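Long-range contacts in deoxyuridine 5'-triphosphate nucleotidohydrolase (Entamoeba histolytica, PDB 3LQW), which probably hydrolyses dUTP to dUMP and diphosphate with the help of magnesium, supplying the thymidine nucleotide precursor and keeping uracil out of DNA: residues L26-L31 and V70-P75; R63-T68 and E108-L113. One frame throughout, in Å; residues are numbered along the deposited sequence.

Interaction 1 of 2, residues L26-L31 and V70-P75; sequences LLVKKL and VSVQIP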
loop_
_atom_site.group_PDB
_atom_site.type_symbol
_atom_site.label_atom_id
_atom_site.label_comp_id
_atom_site.label_asym_id
_atom_site.label_seq_id
_atom_site.Cartn_x
_atom_site.Cartn_y
_atom_site.Cartn_z
ATOM N N LEU A 26 -5.517 18.946 -6.933
ATOM C CA LEU A 26 -5.528 18.638 -5.501
ATOM C C LEU A 26 -5.568 19.987 -4.789
ATOM O O LEU A 26 -4.605 20.762 -4.900
ATOM C CB LEU A 26 -4.263 17.867 -5.090
ATOM C CG LEU A 26 -4.155 17.618 -3.581
ATOM C CD1 LEU A 26 -5.209 16.551 -3.129
ATOM C CD2 LEU A 26 -2.742 17.143 -3.190
ATOM N N LEU A 27 -6.638 20.264 -4.059
ATOM C CA LEU A 27 -6.725 21.512 -3.284
ATOM C C LEU A 27 -6.144 21.256 -1.902
ATOM O O LEU A 27 -6.412 20.197 -1.292
ATOM C CB LEU A 27 -8.163 22.017 -3.161
ATOM C CG LEU A 27 -8.899 22.269 -4.446
ATOM C CD1 LEU A 27 -10.330 22.706 -4.089
ATOM C CD2 LEU A 27 -8.197 23.282 -5.321
ATOM N N VAL A 28 -5.384 22.217 -1.396
ATOM C CA VAL A 28 -4.716 22.115 -0.109
ATOM C C VAL A 28 -5.037 23.328 0.738
ATOM O O VAL A 28 -4.859 24.473 0.277
ATOM C CB VAL A 28 -3.184 22.009 -0.270
ATOM C CG1 VAL A 28 -2.514 21.947 1.121
ATOM C CG2 VAL A 28 -2.793 20.848 -1.161
ATOM N N LYS A 29 -5.506 23.122 1.957
ATOM C CA LYS A 29 -5.742 24.186 2.952
ATOM C C LYS A 29 -4.690 24.083 4.045
ATOM O O LYS A 29 -4.543 23.016 4.658
ATOM C CB LYS A 29 -7.145 24.079 3.548
ATOM C CG LYS A 29 -7.411 25.114 4.652
ATOM C CD LYS A 29 -8.724 24.887 5.333
ATOM C CE LYS A 29 -8.938 25.895 6.460
ATOM N NZ LYS A 29 -10.249 25.703 7.121
ATOM N N LYS A 30 -3.946 25.160 4.305
ATOM C CA LYS A 30 -3.085 25.241 5.455
ATOM C C LYS A 30 -3.946 25.429 6.690
ATOM O O LYS A 30 -4.709 26.400 6.798
ATOM C CB LYS A 30 -2.097 26.396 5.307
ATOM C CG LYS A 30 -1.105 26.298 4.217
ATOM C CD LYS A 30 -0.086 27.495 4.269
ATOM C CE LYS A 30 0.883 27.515 3.138
ATOM N NZ LYS A 30 1.673 28.800 3.100
ATOM N N LEU A 31 -3.812 24.558 7.672
ATOM C CA LEU A 31 -4.527 24.667 8.921
ATOM C C LEU A 31 -3.806 25.538 9.958
ATOM O O LEU A 31 -4.447 25.962 10.950
ATOM C CB LEU A 31 -4.777 23.271 9.506
ATOM C CG LEU A 31 -5.565 22.362 8.552
ATOM C CD1 LEU A 31 -5.714 20.990 9.219
ATOM C CD2 LEU A 31 -6.908 22.968 8.158
ATOM N N VAL A 70 -1.959 20.338 7.117
ATOM C CA VAL A 70 -2.842 20.605 5.983
ATOM C C VAL A 70 -4.032 19.670 5.933
ATOM O O VAL A 70 -3.949 18.534 6.430
ATOM C CB VAL A 70 -2.074 20.569 4.628
ATOM C CG1 VAL A 70 -0.867 21.507 4.685
ATOM C CG2 VAL A 70 -1.651 19.163 4.222
ATOM N N SER A 71 -5.089 20.124 5.285
ATOM C CA SER A 71 -6.174 19.327 4.804
ATOM C C SER A 71 -6.216 19.413 3.301
ATOM O O SER A 71 -5.673 20.350 2.702
ATOM C CB SER A 71 -7.494 19.740 5.413
ATOM O OG SER A 71 -7.775 21.066 5.118
ATOM N N VAL A 72 -6.870 18.446 2.661
ATOM C CA VAL A 72 -6.942 18.383 1.217
ATOM C C VAL A 72 -8.309 18.019 0.683
ATOM O O VAL A 72 -9.137 17.400 1.382
ATOM C CB VAL A 72 -5.899 17.394 0.625
ATOM C CG1 VAL A 72 -4.506 17.749 1.092
ATOM C CG2 VAL A 72 -6.245 15.934 0.951
ATOM N N GLN A 73 -8.521 18.364 -0.590
ATOM C CA GLN A 73 -9.662 17.918 -1.384
ATOM C C GLN A 73 -9.103 17.179 -2.590
ATOM O O GLN A 73 -8.542 17.786 -3.497
ATOM C CB GLN A 73 -10.524 19.095 -1.768
ATOM C CG GLN A 73 -11.749 18.755 -2.532
ATOM C CD GLN A 73 -12.657 19.992 -2.700
ATOM O OE1 GLN A 73 -12.746 20.830 -1.800
ATOM N NE2 GLN A 73 -13.289 20.116 -3.855
ATOM N N ILE A 74 -9.208 15.854 -2.549
ATOM C CA ILE A 74 -8.718 14.944 -3.591
ATOM C C ILE A 74 -9.636 15.073 -4.832
ATOM O O ILE A 74 -10.838 15.186 -4.665
ATOM C CB ILE A 74 -8.761 13.435 -3.085
ATOM C CG1 ILE A 74 -7.990 13.126 -1.765
ATOM C CG2 ILE A 74 -8.249 12.488 -4.162
ATOM C CD1 ILE A 74 -6.448 13.235 -1.786
ATOM N N PRO A 75 -9.086 14.977 -6.059
ATOM C CA PRO A 75 -9.952 14.968 -7.254
ATOM C C PRO A 75 -10.938 13.806 -7.263
ATOM O O PRO A 75 -10.718 12.736 -6.688
ATOM C CB PRO A 75 -8.982 14.820 -8.421
ATOM C CG PRO A 75 -7.679 14.941 -7.930
ATOM C CD PRO A 75 -7.666 15.060 -6.426
#
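Leu27 and Lys29 pair with Gln73 and Ser71 through four backbone hydrogen bonds, joining strands 25-30 and 63-73 as antiparallel neighbours whose short axes run at 155° to each other. Of these bonds Lys29 N to Ser71 O (2.9 Å) is the straightest, at 167°, and the non-hydrogen-bonded pair Val28-Val72 between them brings the strands to 4.5 Å from CA to CA. On the face of Leu27, Lys29, Ser71 and Gln73, the Gln73 side chain runs extended beside Leu27, with its amide carbon CD 3.8 Å from Leu27 CD1. Ser71 OG, set between its own N and carbonyl carbon (chi1 60°), lies against the aliphatic root of Lys29, 3.5 Å from CB, and is flanked by Leu31 CD2 at 3.7 Å. The lysine chain then leaves fully extended, and its NZ forms a salt bridge with Glu147 of a second subunit; Gln73 OE1 accepts a hydrogen bond from Asn149 N of that subunit. On the face of Val28, Val70 and Val72, which Lys30 shares, Val28 CG1 meets Val70 CB at 3.8 Å, and Leu26 CD1 comes within 3.9 Å of Val72 CB. Ile74 and Pro75 rest on Ile134 of strand 128-136. Strand 25-30 is outermost within its chain, but Leu26-Val28 pair in parallel with a strand of the second subunit, so the sheet continues across the trimer interface.

Interaction 2 of 2, residues R63-T68 and E108-L113; sequences RFLVST and EIKVIL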
loop_
_atom_site.group_PDB
_atom_site.type_symbol
_atom_site.label_atom_id
_atom_site.label_comp_id
_atom_site.label_asym_id
_atom_site.label_seq_id
_atom_site.Cartn_x
_atom_site.Cartn_y
_atom_site.Cartn_z
ATOM N N ARG A 63 5.597 3.744 17.439
ATOM C CA ARG A 63 4.951 4.447 16.340
ATOM C C ARG A 63 4.603 5.852 16.798
ATOM O O ARG A 63 4.533 6.113 18.013
ATOM C CB ARG A 63 3.667 3.731 15.886
ATOM C CG ARG A 63 2.526 3.775 16.856
ATOM C CD ARG A 63 1.442 2.780 16.496
ATOM N NE ARG A 63 0.265 2.910 17.372
ATOM C CZ ARG A 63 0.167 2.425 18.589
ATOM N NH1 ARG A 63 1.114 1.677 19.095
ATOM N NH2 ARG A 63 -0.934 2.670 19.302
ATOM N N PHE A 64 4.298 6.742 15.863
ATOM C CA PHE A 64 3.944 8.114 16.189
ATOM C C PHE A 64 3.052 8.667 15.082
ATOM O O PHE A 64 3.311 8.450 13.908
ATOM C CB PHE A 64 5.202 8.990 16.322
ATOM C CG PHE A 64 4.928 10.371 16.879
ATOM C CD1 PHE A 64 4.685 11.460 16.051
ATOM C CD2 PHE A 64 4.905 10.584 18.228
ATOM C CE1 PHE A 64 4.391 12.731 16.576
ATOM C CE2 PHE A 64 4.649 11.871 18.735
ATOM C CZ PHE A 64 4.384 12.898 17.893
ATOM N N LEU A 65 2.002 9.379 15.483
ATOM C CA LEU A 65 1.084 10.026 14.551
ATOM C C LEU A 65 1.566 11.454 14.268
ATOM O O LEU A 65 1.521 12.322 15.143
ATOM C CB LEU A 65 -0.313 10.077 15.179
ATOM C CG LEU A 65 -1.391 10.658 14.253
ATOM C CD1 LEU A 65 -1.669 9.760 13.067
ATOM C CD2 LEU A 65 -2.695 10.990 15.001
ATOM N N VAL A 66 2.069 11.660 13.073
ATOM C CA VAL A 66 2.688 12.934 12.662
ATOM C C VAL A 66 1.667 13.847 11.951
ATOM O O VAL A 66 1.016 13.445 11.006
ATOM C CB VAL A 66 3.915 12.722 11.740
ATOM C CG1 VAL A 66 4.635 14.102 11.485
ATOM C CG2 VAL A 66 4.899 11.717 12.349
ATOM N N SER A 67 1.580 15.074 12.442
ATOM C CA SER A 67 0.686 16.080 11.851
ATOM C C SER A 67 1.397 16.816 10.707
ATOM O O SER A 67 2.541 17.191 10.816
ATOM C CB SER A 67 0.226 17.049 12.931
ATOM O OG SER A 67 -0.622 16.429 13.893
ATOM N N THR A 68 0.679 16.965 9.587
ATOM C CA THR A 68 1.204 17.696 8.425
ATOM C C THR A 68 0.799 19.182 8.427
ATOM O O THR A 68 1.434 19.979 7.713
ATOM C CB THR A 68 0.701 17.107 7.134
ATOM O OG1 THR A 68 -0.722 17.281 7.022
ATOM C CG2 THR A 68 1.089 15.657 6.979
ATOM N N GLU A 108 -7.442 17.117 8.988
ATOM C CA GLU A 108 -5.994 17.209 8.785
ATOM C C GLU A 108 -5.424 15.870 8.350
ATOM O O GLU A 108 -5.845 14.814 8.840
ATOM C CB GLU A 108 -5.333 17.620 10.086
ATOM C CG GLU A 108 -3.835 17.868 9.978
ATOM C CD GLU A 108 -3.192 18.466 11.195
ATOM O OE1 GLU A 108 -3.883 18.649 12.204
ATOM O OE2 GLU A 108 -1.976 18.691 11.156
ATOM N N ILE A 109 -4.475 15.906 7.416
ATOM C CA ILE A 109 -3.738 14.697 7.080
ATOM C C ILE A 109 -2.721 14.456 8.182
ATOM O O ILE A 109 -1.867 15.290 8.492
ATOM C CB ILE A 109 -3.059 14.807 5.726
ATOM C CG1 ILE A 109 -4.087 15.262 4.684
ATOM C CG2 ILE A 109 -2.396 13.440 5.373
ATOM C CD1 ILE A 109 -5.273 14.333 4.707
ATOM N N LYS A 110 -2.828 13.274 8.786
ATOM C CA LYS A 110 -1.899 12.837 9.820
ATOM C C LYS A 110 -1.427 11.435 9.420
ATOM O O LYS A 110 -2.220 10.653 8.909
ATOM C CB LYS A 110 -2.557 12.813 11.193
ATOM C CG LYS A 110 -3.122 14.176 11.614
ATOM C CD LYS A 110 -3.567 14.130 13.076
ATOM C CE LYS A 110 -4.220 15.387 13.474
ATOM N NZ LYS A 110 -4.769 15.254 14.861
ATOM N N VAL A 111 -0.118 11.216 9.577
ATOM C CA VAL A 111 0.624 10.063 9.053
ATOM C C VAL A 111 1.058 9.196 10.252
ATOM O O VAL A 111 1.743 9.719 11.123
ATOM C CB VAL A 111 1.982 10.565 8.243
ATOM C CG1 VAL A 111 2.753 9.393 7.725
ATOM C CG2 VAL A 111 1.595 11.572 7.096
ATOM N N ILE A 112 0.738 7.892 10.263
ATOM C CA ILE A 112 1.267 7.021 11.303
ATOM C C ILE A 112 2.585 6.396 10.813
ATOM O O ILE A 112 2.630 5.687 9.823
ATOM C CB ILE A 112 0.216 6.004 11.756
ATOM C CG1 ILE A 112 0.659 5.290 13.030
ATOM C CG2 ILE A 112 -0.167 5.060 10.632
ATOM C CD1 ILE A 112 0.499 6.111 14.283
ATOM N N LEU A 113 3.657 6.765 11.491
ATOM C CA LEU A 113 4.997 6.240 11.233
ATOM C C LEU A 113 5.329 5.150 12.237
ATOM O O LEU A 113 5.202 5.367 13.440
ATOM C CB LEU A 113 6.070 7.352 11.309
ATOM C CG LEU A 113 5.983 8.512 10.292
ATOM C CD1 LEU A 113 7.165 9.450 10.488
ATOM C CD2 LEU A 113 5.917 7.989 8.851
HETATM O O HOH W 1 -2.636 18.184 14.628
#
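Thr68 grips the Ile109 carbonyl twice: its N approaches O nearly along the C=O direction at 3.2 Å, while OG1 comes from a more bent angle of 130° at 2.7 Å. With OG1 held between N and the carbonyl carbon (chi1 66°), the hydroxyl bends back onto Ile109 and also accepts from Val70 N. Further along, the antiparallel hydrogen-bonded pairs Val66-Val111 and Phe64-Leu113 each close a ring of two backbone bonds, the straightest being Val66 N to Val111 O (2.8 Å, 171°). On one face, Val66 CG2 packs against one conformer of Leu113; on the other, Leu65 CD1 lies 3.7 Å from Lys110 CB. In one conformer of Ser67, a water bridges its OG and Glu108 OE1, donating to the carboxylate at 2.8 Å; Glu108 OE2 is held by Gly69 N, which fixes the carboxylate beside Ser67. Arg63 turns to a third subunit, where its NH2 donates to Leu90 O. The Phe64 ring meets that of Phe56 almost parallel, and Val111 rests on strand 128-136. In the antiparallel sheet of this all-beta dUTPase fold, strand 108-115 lies between 63-73 and 94-96, with Ile112 bonded through its backbone to Gly97.

In the fold
Strand 63-73 serves both contacts, one after the other: residues 63-68 pair with strand 108-115 in interaction 2, and residues 70-75 with strand 25-30 in interaction 1. The centres lie 16 Å apart, yet the two meet at the break near Gly69, where Val70 O and Ile109 N probably form a hydrogen bond (2.9 Å) and Leu31 CD1 packs 3.5 Å from Glu108 CB. The shared strand thus lies between strands 25-30 and 108-115 in one antiparallel sheet. Interaction 1 leads to a second subunit and interaction 2, through Arg63, Leu65 and Ile112, to a third, consistent with the trimeric dUTPase family, whose active sites form between subunits. A 1,2-ethanediol, probably from the crystallisation liquor, lies about 4 Å from the Arg63 side chain.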